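Local coordinates for protein HTH-type transcriptional repressor NemR (Escherichia coli, PDB 4YZE) that represses transcription of the nemRA-gloA operon by binding the NemR box, in a response to electrophiles and reactive chlorine species, at residues D10-L15 with Y48-S53; R87-Y92 with H191-I196; L138-L143 with Q160-L165. The protein carries 5 engineered substitutions. One frame throughout, in Å; residues are numbered along the deposited sequence.

Contact 1: D10-L15 with Y48-S53; sequences DTREHL and YHYFRS
Tyr50 carries the largest share of this contact and lies against three residues of segment 10-15. CB of Arg12 sits over one face of its ring. Thr11 and Leu15 approach the same ring obliquely. The methyl CG2 of Thr11 comes to 3.6 Å from CE2 of Tyr50. It gets there because it stands anti to its own backbone N, leaving OG1 beside that N. CD1 of Leu15 lies 4.0 Å from CD2 of Tyr50. The two segments belong to the TetR-type helix-turn-helix domain. Helix 44-50 is the second helix of the predicted DNA-binding motif, and helix 10-26 packs against its C-terminal end. Phe51 is the first residue to leave helical geometry there, and its ring reaches back to helix 10-26. CD1 of Leu15 meets this ring at the edge, near its plane, 4.0 Å from CE2 of Phe51. Arg12 runs across Phe51 at about a right angle. Its extended chain first brings CG to 3.9 Å from CZ of Phe51. Further out, CE1 of Phe51 lies over one face of the Arg12 guanidinium, toward its rim, 3.8 Å from NH2 of Arg12. The two planes are tilted 42° apart, so this is not a flat stack. No hydrogen bond joins the segments. Phe57 of helix 54-79 packs edge-to-face with Phe51 and also touches Leu15.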
loop_
_atom_site.group_PDB
_atom_site.type_symbol
_atom_site.label_atom_id
_atom_site.label_comp_id
_atom_site.label_asym_id
_atom_site.label_seq_id
_atom_site.Cartn_x
_atom_site.Cartn_y
_atom_site.Cartn_z
ATOM N N ASP A 10 9.774 -30.797 -11.160
ATOM C CA ASP A 10 8.331 -30.570 -11.160
ATOM C C ASP A 10 7.846 -30.473 -9.711
ATOM O O ASP A 10 6.895 -29.752 -9.402
ATOM C CB ASP A 10 7.604 -31.714 -11.882
ATOM C CG ASP A 10 8.259 -32.093 -13.206
ATOM O OD1 ASP A 10 9.221 -32.893 -13.185
ATOM O OD2 ASP A 10 7.805 -31.603 -14.266
ATOM N N THR A 11 8.517 -31.211 -8.829
ATOM C CA THR A 11 8.251 -31.164 -7.394
ATOM C C THR A 11 8.597 -29.787 -6.837
ATOM O O THR A 11 7.812 -29.173 -6.104
ATOM C CB THR A 11 9.092 -32.212 -6.644
ATOM O OG1 THR A 11 8.882 -33.507 -7.225
ATOM C CG2 THR A 11 8.720 -32.246 -5.163
ATOM N N ARG A 12 9.787 -29.317 -7.190
ATOM C CA ARG A 12 10.251 -27.995 -6.794
ATOM C C ARG A 12 9.242 -26.895 -7.142
ATOM O O ARG A 12 8.890 -26.090 -6.279
ATOM C CB ARG A 12 11.598 -27.695 -7.446
ATOM C CG ARG A 12 12.481 -26.799 -6.615
ATOM C CD ARG A 12 13.765 -26.454 -7.343
ATOM N NE ARG A 12 14.465 -25.350 -6.698
ATOM C CZ ARG A 12 14.185 -24.066 -6.914
ATOM N NH1 ARG A 12 13.212 -23.727 -7.753
ATOM N NH2 ARG A 12 14.875 -23.117 -6.291
ATOM N N GLU A 13 8.775 -26.866 -8.389
ATOM C CA GLU A 13 7.774 -25.876 -8.794
ATOM C C GLU A 13 6.475 -26.069 -8.016
ATOM O O GLU A 13 5.806 -25.100 -7.648
ATOM C CB GLU A 13 7.491 -25.953 -10.299
ATOM C CG GLU A 13 8.580 -25.366 -11.184
ATOM C CD GLU A 13 8.673 -23.848 -11.090
ATOM O OE1 GLU A 13 7.620 -23.175 -11.179
ATOM O OE2 GLU A 13 9.801 -23.330 -10.931
ATOM N N HIS A 14 6.125 -27.325 -7.761
ATOM C CA HIS A 14 4.905 -27.619 -7.026
ATOM C C HIS A 14 4.930 -27.001 -5.632
ATOM O O HIS A 14 3.955 -26.371 -5.227
ATOM C CB HIS A 14 4.659 -29.120 -6.932
ATOM C CG HIS A 14 3.341 -29.466 -6.321
ATOM N ND1 HIS A 14 2.170 -28.807 -6.652
ATOM C CD2 HIS A 14 2.997 -30.385 -5.392
ATOM C CE1 HIS A 14 1.174 -29.308 -5.959
ATOM N NE2 HIS A 14 1.646 -30.274 -5.182
ATOM N N LEU A 15 6.035 -27.180 -4.907
ATOM C CA LEU A 15 6.191 -26.561 -3.590
ATOM C C LEU A 15 6.100 -25.027 -3.676
ATOM O O LEU A 15 5.392 -24.384 -2.895
ATOM C CB LEU A 15 7.524 -26.968 -2.960
ATOM C CG LEU A 15 7.647 -28.383 -2.384
ATOM C CD1 LEU A 15 9.096 -28.728 -2.092
ATOM C CD2 LEU A 15 6.804 -28.544 -1.129
ATOM N N TYR A 48 13.275 -30.491 2.493
ATOM C CA TYR A 48 14.594 -30.150 2.993
ATOM C C TYR A 48 15.707 -30.541 2.015
ATOM O O TYR A 48 16.842 -30.085 2.146
ATOM C CB TYR A 48 14.801 -30.745 4.395
ATOM C CG TYR A 48 14.177 -29.884 5.474
ATOM C CD1 TYR A 48 14.547 -28.545 5.613
ATOM C CD2 TYR A 48 13.219 -30.394 6.340
ATOM C CE1 TYR A 48 13.983 -27.738 6.586
ATOM C CE2 TYR A 48 12.652 -29.596 7.326
ATOM C CZ TYR A 48 13.037 -28.266 7.440
ATOM O OH TYR A 48 12.484 -27.450 8.403
ATOM N N HIS A 49 15.366 -31.374 1.032
ATOM C CA HIS A 49 16.267 -31.675 -0.082
ATOM C C HIS A 49 16.361 -30.493 -1.067
ATOM O O HIS A 49 17.403 -30.256 -1.681
ATOM C CB HIS A 49 15.811 -32.949 -0.809
ATOM C CG HIS A 49 16.476 -33.167 -2.135
ATOM N ND1 HIS A 49 15.800 -33.071 -3.332
ATOM C CD2 HIS A 49 17.758 -33.470 -2.451
ATOM C CE1 HIS A 49 16.635 -33.306 -4.330
ATOM N NE2 HIS A 49 17.830 -33.551 -3.822
ATOM N N TYR A 50 15.267 -29.754 -1.216
ATOM C CA TYR A 50 15.232 -28.644 -2.165
ATOM C C TYR A 50 15.583 -27.318 -1.512
ATOM O O TYR A 50 16.228 -26.465 -2.118
ATOM C CB TYR A 50 13.861 -28.546 -2.835
ATOM C CG TYR A 50 13.551 -29.720 -3.726
ATOM C CD1 TYR A 50 14.372 -30.030 -4.800
ATOM C CD2 TYR A 50 12.442 -30.519 -3.497
ATOM C CE1 TYR A 50 14.101 -31.108 -5.616
ATOM C CE2 TYR A 50 12.160 -31.596 -4.314
ATOM C CZ TYR A 50 12.995 -31.885 -5.368
ATOM O OH TYR A 50 12.725 -32.955 -6.183
ATOM N N PHE A 51 15.150 -27.147 -0.273
ATOM C CA PHE A 51 15.284 -25.865 0.390
ATOM C C PHE A 51 15.852 -26.061 1.779
ATOM O O PHE A 51 15.381 -26.913 2.532
ATOM C CB PHE A 51 13.921 -25.166 0.451
ATOM C CG PHE A 51 13.271 -25.004 -0.892
ATOM C CD1 PHE A 51 13.672 -23.990 -1.752
ATOM C CD2 PHE A 51 12.265 -25.861 -1.297
ATOM C CE1 PHE A 51 13.081 -23.837 -2.992
ATOM C CE2 PHE A 51 11.666 -25.714 -2.538
ATOM C CZ PHE A 51 12.073 -24.702 -3.380
ATOM N N ARG A 52 16.873 -25.270 2.096
ATOM C CA ARG A 52 17.530 -25.302 3.400
ATOM C C ARG A 52 16.542 -25.040 4.529
ATOM O O ARG A 52 16.630 -25.651 5.599
ATOM C CB ARG A 52 18.670 -24.275 3.441
ATOM C CG ARG A 52 18.725 -23.429 4.711
ATOM C CD ARG A 52 19.897 -22.457 4.694
ATOM N NE ARG A 52 19.893 -21.631 3.492
ATOM C CZ ARG A 52 19.475 -20.368 3.437
ATOM N NH1 ARG A 52 19.021 -19.761 4.527
ATOM N NH2 ARG A 52 19.518 -19.711 2.287
ATOM N N SER A 53 15.587 -24.150 4.275
ATOM C CA SER A 53 14.652 -23.730 5.311
ATOM C C SER A 53 13.436 -23.022 4.738
ATOM O O SER A 53 13.331 -22.812 3.523
ATOM C CB SER A 53 15.341 -22.778 6.279
ATOM O OG SER A 53 15.705 -21.580 5.611
#

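Contact 2: R87-Y92 with H191-I196; sequences RILAYY and HVKNII
Val192 is the main bump of this contact. It fits a hollow on helix 84-97 made by Ile88, Leu89 and Tyr92, and its two methyls share the work. CG2 rests over one face of the Tyr92 ring, 3.7 Å from the ring centroid and 25° off the normal, a CH-pi contact. The fit is close: CG2 of Val192 is 3.4 Å from CE2 of Tyr92. Tyr91 CD2 lies over the opposite face, near the rim. The other methyl, CG1, stands anti to the backbone N (chi1 175°) and is turned to Leu89 and Ile88. It meets CD2 of Leu89 at 3.8 Å and, more loosely, CG2 of Ile88 at 4.4 Å. Leu89 answers with a bump of its own. Its forked tip enters the groove between Val192 and Lys193, where CD1 of Leu89 is 3.8 Å from CG of Lys193. The lysine chain crosses it at about a right angle, so aliphatic carbon covers the leucine. The Tyr92 hydroxyl is hydrogen-bonded to the backbone O of Leu165, on helix 158-179. Were Tyr92 an alanine, Val192 CG2 would probably face a gap and the Leu165 carbonyl would lose its hydroxyl mate. The helix segments run nearly antiparallel, at 163°, with axes 10.3 Å apart. Ile195 of the same helix as Val192 packs on Ile195 of the second subunit. Such an antiparallel helix pair is part of the all-helical C-terminal domain of TetR-family repressors, whose last helices take part in dimerisation.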
loop_
_atom_site.group_PDB
_atom_site.type_symbol
_atom_site.label_atom_id
_atom_site.label_comp_id
_atom_site.label_asym_id
_atom_site.label_seq_id
_atom_site.Cartn_x
_atom_site.Cartn_y
_atom_site.Cartn_z
ATOM N N ARG A 87 -0.398 0.960 -23.929
ATOM C CA ARG A 87 0.140 -0.149 -23.153
ATOM C C ARG A 87 0.234 0.200 -21.672
ATOM O O ARG A 87 -0.101 -0.603 -20.815
ATOM C CB ARG A 87 1.491 -0.584 -23.715
ATOM C CG ARG A 87 1.371 -1.177 -25.112
ATOM C CD ARG A 87 2.739 -1.344 -25.744
ATOM N NE ARG A 87 2.669 -1.328 -27.201
ATOM C CZ ARG A 87 3.679 -1.644 -28.005
ATOM N NH1 ARG A 87 4.848 -2.012 -27.494
ATOM N NH2 ARG A 87 3.514 -1.597 -29.320
ATOM N N ILE A 88 0.664 1.417 -21.378
ATOM C CA ILE A 88 0.681 1.871 -19.999
ATOM C C ILE A 88 -0.723 1.878 -19.387
ATOM O O ILE A 88 -0.902 1.399 -18.256
ATOM C CB ILE A 88 1.363 3.227 -19.875
ATOM C CG1 ILE A 88 2.863 3.039 -20.081
ATOM C CG2 ILE A 88 1.109 3.843 -18.508
ATOM C CD1 ILE A 88 3.623 4.328 -20.272
ATOM N N LEU A 89 -1.718 2.379 -20.123
ATOM C CA LEU A 89 -3.076 2.378 -19.609
ATOM C C LEU A 89 -3.545 0.945 -19.355
ATOM O O LEU A 89 -4.311 0.690 -18.424
ATOM C CB LEU A 89 -4.034 3.094 -20.565
ATOM C CG LEU A 89 -3.709 4.567 -20.806
ATOM C CD1 LEU A 89 -4.757 5.223 -21.676
ATOM C CD2 LEU A 89 -3.564 5.325 -19.501
ATOM N N ALA A 90 -3.074 0.010 -20.178
ATOM C CA ALA A 90 -3.505 -1.376 -20.068
ATOM C C ALA A 90 -3.018 -2.000 -18.745
ATOM O O ALA A 90 -3.676 -2.876 -18.176
ATOM C CB ALA A 90 -3.026 -2.175 -21.270
ATOM N N TYR A 91 -1.865 -1.534 -18.275
ATOM C CA TYR A 91 -1.312 -1.941 -16.993
ATOM C C TYR A 91 -2.323 -1.648 -15.907
ATOM O O TYR A 91 -2.608 -2.511 -15.077
ATOM C CB TYR A 91 -0.002 -1.190 -16.743
ATOM C CG TYR A 91 0.617 -1.284 -15.353
ATOM C CD1 TYR A 91 1.135 -2.483 -14.867
ATOM C CD2 TYR A 91 0.755 -0.143 -14.564
ATOM C CE1 TYR A 91 1.739 -2.548 -13.606
ATOM C CE2 TYR A 91 1.342 -0.192 -13.315
ATOM C CZ TYR A 91 1.839 -1.394 -12.834
ATOM O OH TYR A 91 2.436 -1.418 -11.578
ATOM N N TYR A 92 -2.896 -0.450 -15.910
ATOM C CA TYR A 92 -3.932 -0.180 -14.926
ATOM C C TYR A 92 -5.243 -0.897 -15.230
ATOM O O TYR A 92 -5.971 -1.273 -14.304
ATOM C CB TYR A 92 -4.155 1.313 -14.754
ATOM C CG TYR A 92 -3.018 2.017 -14.074
ATOM C CD1 TYR A 92 -2.973 2.143 -12.687
ATOM C CD2 TYR A 92 -1.994 2.575 -14.818
ATOM C CE1 TYR A 92 -1.911 2.801 -12.060
ATOM C CE2 TYR A 92 -0.939 3.223 -14.207
ATOM C CZ TYR A 92 -0.908 3.344 -12.832
ATOM O OH TYR A 92 0.142 4.003 -12.241
ATOM N N HIS A 191 -6.884 9.009 -13.587
ATOM C CA HIS A 191 -5.869 10.033 -13.338
ATOM C C HIS A 191 -4.615 9.823 -14.210
ATOM O O HIS A 191 -4.029 10.798 -14.726
ATOM C CB HIS A 191 -5.560 10.136 -11.847
ATOM C CG HIS A 191 -4.389 11.006 -11.510
ATOM N ND1 HIS A 191 -4.503 12.362 -11.288
ATOM C CD2 HIS A 191 -3.087 10.699 -11.297
ATOM C CE1 HIS A 191 -3.317 12.859 -10.981
ATOM N NE2 HIS A 191 -2.440 11.869 -10.975
ATOM N N VAL A 192 -4.230 8.564 -14.409
ATOM C CA VAL A 192 -3.132 8.248 -15.322
ATOM C C VAL A 192 -3.431 8.718 -16.754
ATOM O O VAL A 192 -2.546 9.265 -17.441
ATOM C CB VAL A 192 -2.808 6.749 -15.309
ATOM C CG1 VAL A 192 -1.757 6.414 -16.358
ATOM C CG2 VAL A 192 -2.332 6.312 -13.915
ATOM N N LYS A 193 -4.673 8.505 -17.200
ATOM C CA LYS A 193 -5.110 8.959 -18.527
ATOM C C LYS A 193 -4.875 10.442 -18.720
ATOM O O LYS A 193 -4.587 10.891 -19.827
ATOM C CB LYS A 193 -6.596 8.681 -18.741
ATOM C CG LYS A 193 -6.908 7.293 -19.280
ATOM C CD LYS A 193 -8.418 7.066 -19.394
ATOM C CE LYS A 193 -8.707 5.632 -19.805
ATOM N NZ LYS A 193 -10.145 5.269 -19.644
ATOM N N ASN A 194 -5.006 11.206 -17.644
ATOM C CA ASN A 194 -4.843 12.652 -17.734
ATOM C C ASN A 194 -3.372 13.073 -17.582
ATOM O O ASN A 194 -2.932 14.051 -18.172
ATOM C CB ASN A 194 -5.724 13.336 -16.684
ATOM C CG ASN A 194 -5.872 14.824 -16.925
ATOM O OD1 ASN A 194 -5.340 15.645 -16.173
ATOM N ND2 ASN A 194 -6.593 15.182 -17.984
ATOM N N ILE A 195 -2.613 12.316 -16.798
ATOM C CA ILE A 195 -1.218 12.651 -16.514
ATOM C C ILE A 195 -0.297 12.232 -17.661
ATOM O O ILE A 195 0.611 12.974 -18.041
ATOM C CB ILE A 195 -0.756 12.001 -15.183
ATOM C CG1 ILE A 195 -1.463 12.671 -14.006
ATOM C CG2 ILE A 195 0.732 12.132 -15.012
ATOM C CD1 ILE A 195 -1.397 14.195 -14.075
ATOM N N ILE A 196 -0.517 11.022 -18.177
ATOM C CA ILE A 196 0.224 10.507 -19.324
ATOM C C ILE A 196 -0.667 10.757 -20.529
ATOM O O ILE A 196 -1.511 9.918 -20.865
ATOM C CB ILE A 196 0.526 8.979 -19.193
ATOM C CG1 ILE A 196 1.168 8.666 -17.843
ATOM C CG2 ILE A 196 1.421 8.498 -20.350
ATOM C CD1 ILE A 196 2.468 9.420 -17.553
#

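Contact 3: L138-L143 with Q160-L165; sequences LLSQAL and QQAQVL
Gln161 brings the one flat side-chain group among the touching residues, and it meets Leu143 through its aliphatic part, not through a face or edge of the amide. CG of Gln161 lies 3.8 Å from CD1 of Leu143, and the two side chains cross at about a right angle. CG stands anti to the backbone N (chi1 174°). The chain then bends at chi2, which turns the carboxamide away from the leucine methyl. The same CD1 of Leu143 also presses on the backbone, 3.7 Å from N of Ala162, and meets CD1 of Leu165 at 4.1 Å. One methyl thus fills the hollow between three residues of segment 160-165. The segments lie on helices 122-148 and 158-179 of the TetR-like C-terminal domain. They cross at 128° with axes only 8.2 Å apart. Helix 158-179 also faces the second subunit, where Gln161 packs on its His191, consistent with the dimer interface of this family. The small Ala162 and Ser140 are consistent with so close a crossing. CB of Ala162 sits 3.5 Å from N of Ser140 and 3.7 Å from CB of Ser140, almost on the helix backbone. Leu139 closes this spot from the preceding position, its CB 4.0 Å from CB of Ala162. Further along, CD1 of Leu139 reaches CB of Leu165 at 4.5 Å, a looser touch. Leu139 also touches Tyr91 of helix 84-97 and Leu77 of helix 54-79.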
loop_
_atom_site.group_PDB
_atom_site.type_symbol
_atom_site.label_atom_id
_atom_site.label_comp_id
_atom_site.label_asym_id
_atom_site.label_seq_id
_atom_site.Cartn_x
_atom_site.Cartn_y
_atom_site.Cartn_z
ATOM N N LEU A 138 10.585 -1.227 -16.004
ATOM C CA LEU A 138 9.824 -1.491 -17.223
ATOM C C LEU A 138 8.897 -0.318 -17.592
ATOM O O LEU A 138 8.814 0.077 -18.771
ATOM C CB LEU A 138 9.035 -2.792 -17.108
ATOM C CG LEU A 138 9.863 -4.073 -17.230
ATOM C CD1 LEU A 138 9.023 -5.290 -16.866
ATOM C CD2 LEU A 138 10.444 -4.210 -18.642
ATOM N N LEU A 139 8.210 0.226 -16.587
ATOM C CA LEU A 139 7.317 1.367 -16.778
ATOM C C LEU A 139 8.105 2.589 -17.254
ATOM O O LEU A 139 7.642 3.346 -18.113
ATOM C CB LEU A 139 6.581 1.691 -15.475
ATOM C CG LEU A 139 5.560 0.661 -14.989
ATOM C CD1 LEU A 139 5.116 0.958 -13.557
ATOM C CD2 LEU A 139 4.360 0.607 -15.912
ATOM N N SER A 140 9.293 2.764 -16.691
ATOM C CA SER A 140 10.185 3.863 -17.040
ATOM C C SER A 140 10.621 3.784 -18.494
ATOM O O SER A 140 10.624 4.799 -19.197
ATOM C CB SER A 140 11.425 3.838 -16.155
ATOM O OG SER A 140 12.173 5.014 -16.335
ATOM N N GLN A 141 10.988 2.584 -18.942
ATOM C CA GLN A 141 11.420 2.410 -20.322
ATOM C C GLN A 141 10.256 2.704 -21.282
ATOM O O GLN A 141 10.449 3.341 -22.332
ATOM C CB GLN A 141 11.987 1.004 -20.536
ATOM C CG GLN A 141 12.667 0.808 -21.884
ATOM C CD GLN A 141 13.819 1.792 -22.127
ATOM O OE1 GLN A 141 14.870 1.703 -21.483
ATOM N NE2 GLN A 141 13.623 2.737 -23.063
ATOM N N ALA A 142 9.049 2.269 -20.902
ATOM C CA ALA A 142 7.848 2.518 -21.711
ATOM C C ALA A 142 7.591 4.009 -21.852
ATOM O O ALA A 142 7.245 4.487 -22.939
ATOM C CB ALA A 142 6.617 1.830 -21.100
ATOM N N LEU A 143 7.739 4.741 -20.749
ATOM C CA LEU A 143 7.521 6.181 -20.775
ATOM C C LEU A 143 8.524 6.864 -21.716
ATOM O O LEU A 143 8.144 7.736 -22.498
ATOM C CB LEU A 143 7.591 6.781 -19.372
ATOM C CG LEU A 143 6.449 6.363 -18.425
ATOM C CD1 LEU A 143 6.860 6.583 -16.986
ATOM C CD2 LEU A 143 5.150 7.116 -18.731
ATOM N N GLN A 160 11.366 8.968 -12.300
ATOM C CA GLN A 160 10.518 9.664 -11.339
ATOM C C GLN A 160 9.043 9.372 -11.625
ATOM O O GLN A 160 8.285 8.985 -10.730
ATOM C CB GLN A 160 10.780 11.172 -11.400
ATOM N N GLN A 161 8.643 9.515 -12.882
ATOM C CA GLN A 161 7.236 9.327 -13.205
ATOM C C GLN A 161 6.874 7.862 -13.063
ATOM O O GLN A 161 5.780 7.545 -12.611
ATOM C CB GLN A 161 6.891 9.863 -14.607
ATOM C CG GLN A 161 5.459 9.553 -15.046
ATOM C CD GLN A 161 4.403 10.199 -14.149
ATOM O OE1 GLN A 161 3.686 9.515 -13.397
ATOM N NE2 GLN A 161 4.301 11.515 -14.226
ATOM N N ALA A 162 7.787 6.965 -13.429
ATOM C CA ALA A 162 7.512 5.530 -13.262
ATOM C C ALA A 162 7.288 5.143 -11.798
ATOM O O ALA A 162 6.473 4.276 -11.504
ATOM C CB ALA A 162 8.631 4.680 -13.863
ATOM N N GLN A 163 8.008 5.785 -10.888
ATOM C CA GLN A 163 7.941 5.422 -9.478
ATOM C C GLN A 163 6.618 5.865 -8.878
ATOM O O GLN A 163 6.018 5.175 -8.045
ATOM C CB GLN A 163 9.125 6.045 -8.733
ATOM C CG GLN A 163 10.429 5.371 -9.105
ATOM C CD GLN A 163 11.667 6.067 -8.562
ATOM O OE1 GLN A 163 12.774 5.536 -8.666
ATOM N NE2 GLN A 163 11.490 7.252 -7.982
ATOM N N VAL A 164 6.169 7.032 -9.310
ATOM C CA VAL A 164 4.864 7.547 -8.918
ATOM C C VAL A 164 3.772 6.617 -9.400
ATOM O O VAL A 164 2.838 6.351 -8.664
ATOM C CB VAL A 164 4.628 8.960 -9.506
ATOM C CG1 VAL A 164 3.137 9.368 -9.443
ATOM C CG2 VAL A 164 5.504 9.967 -8.784
ATOM N N LEU A 165 3.878 6.147 -10.641
ATOM C CA LEU A 165 2.868 5.243 -11.202
ATOM C C LEU A 165 2.797 3.954 -10.385
ATOM O O LEU A 165 1.711 3.405 -10.131
ATOM C CB LEU A 165 3.189 4.900 -12.656
ATOM C CG LEU A 165 3.029 5.966 -13.750
ATOM C CD1 LEU A 165 3.450 5.395 -15.091
ATOM C CD2 LEU A 165 1.590 6.477 -13.841
#

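How the contacts relate
Contact 1 lies in the N-terminal DNA-binding domain, and contacts 2 and 3 lie in the C-terminal domain across the chain's centre. The centre of contact 1 is 39 Å from that of contact 2 and 35 Å from that of contact 3. Along the chain contact 1 is complete before the others begin. Contact 2 joins helices 84-97 and 183-195. Contact 3, between them in sequence, joins helices 122-148 and 158-179. Helices 158-179 and 183-195 are consecutive. Contacts 2 and 3 have centres 11 Å apart and touch. Ile88 and Ile196 pack on Leu143, giving one continuous helical core. Both border the second subunit, so the core adjoins the dimer interface, well away from the DNA-binding end.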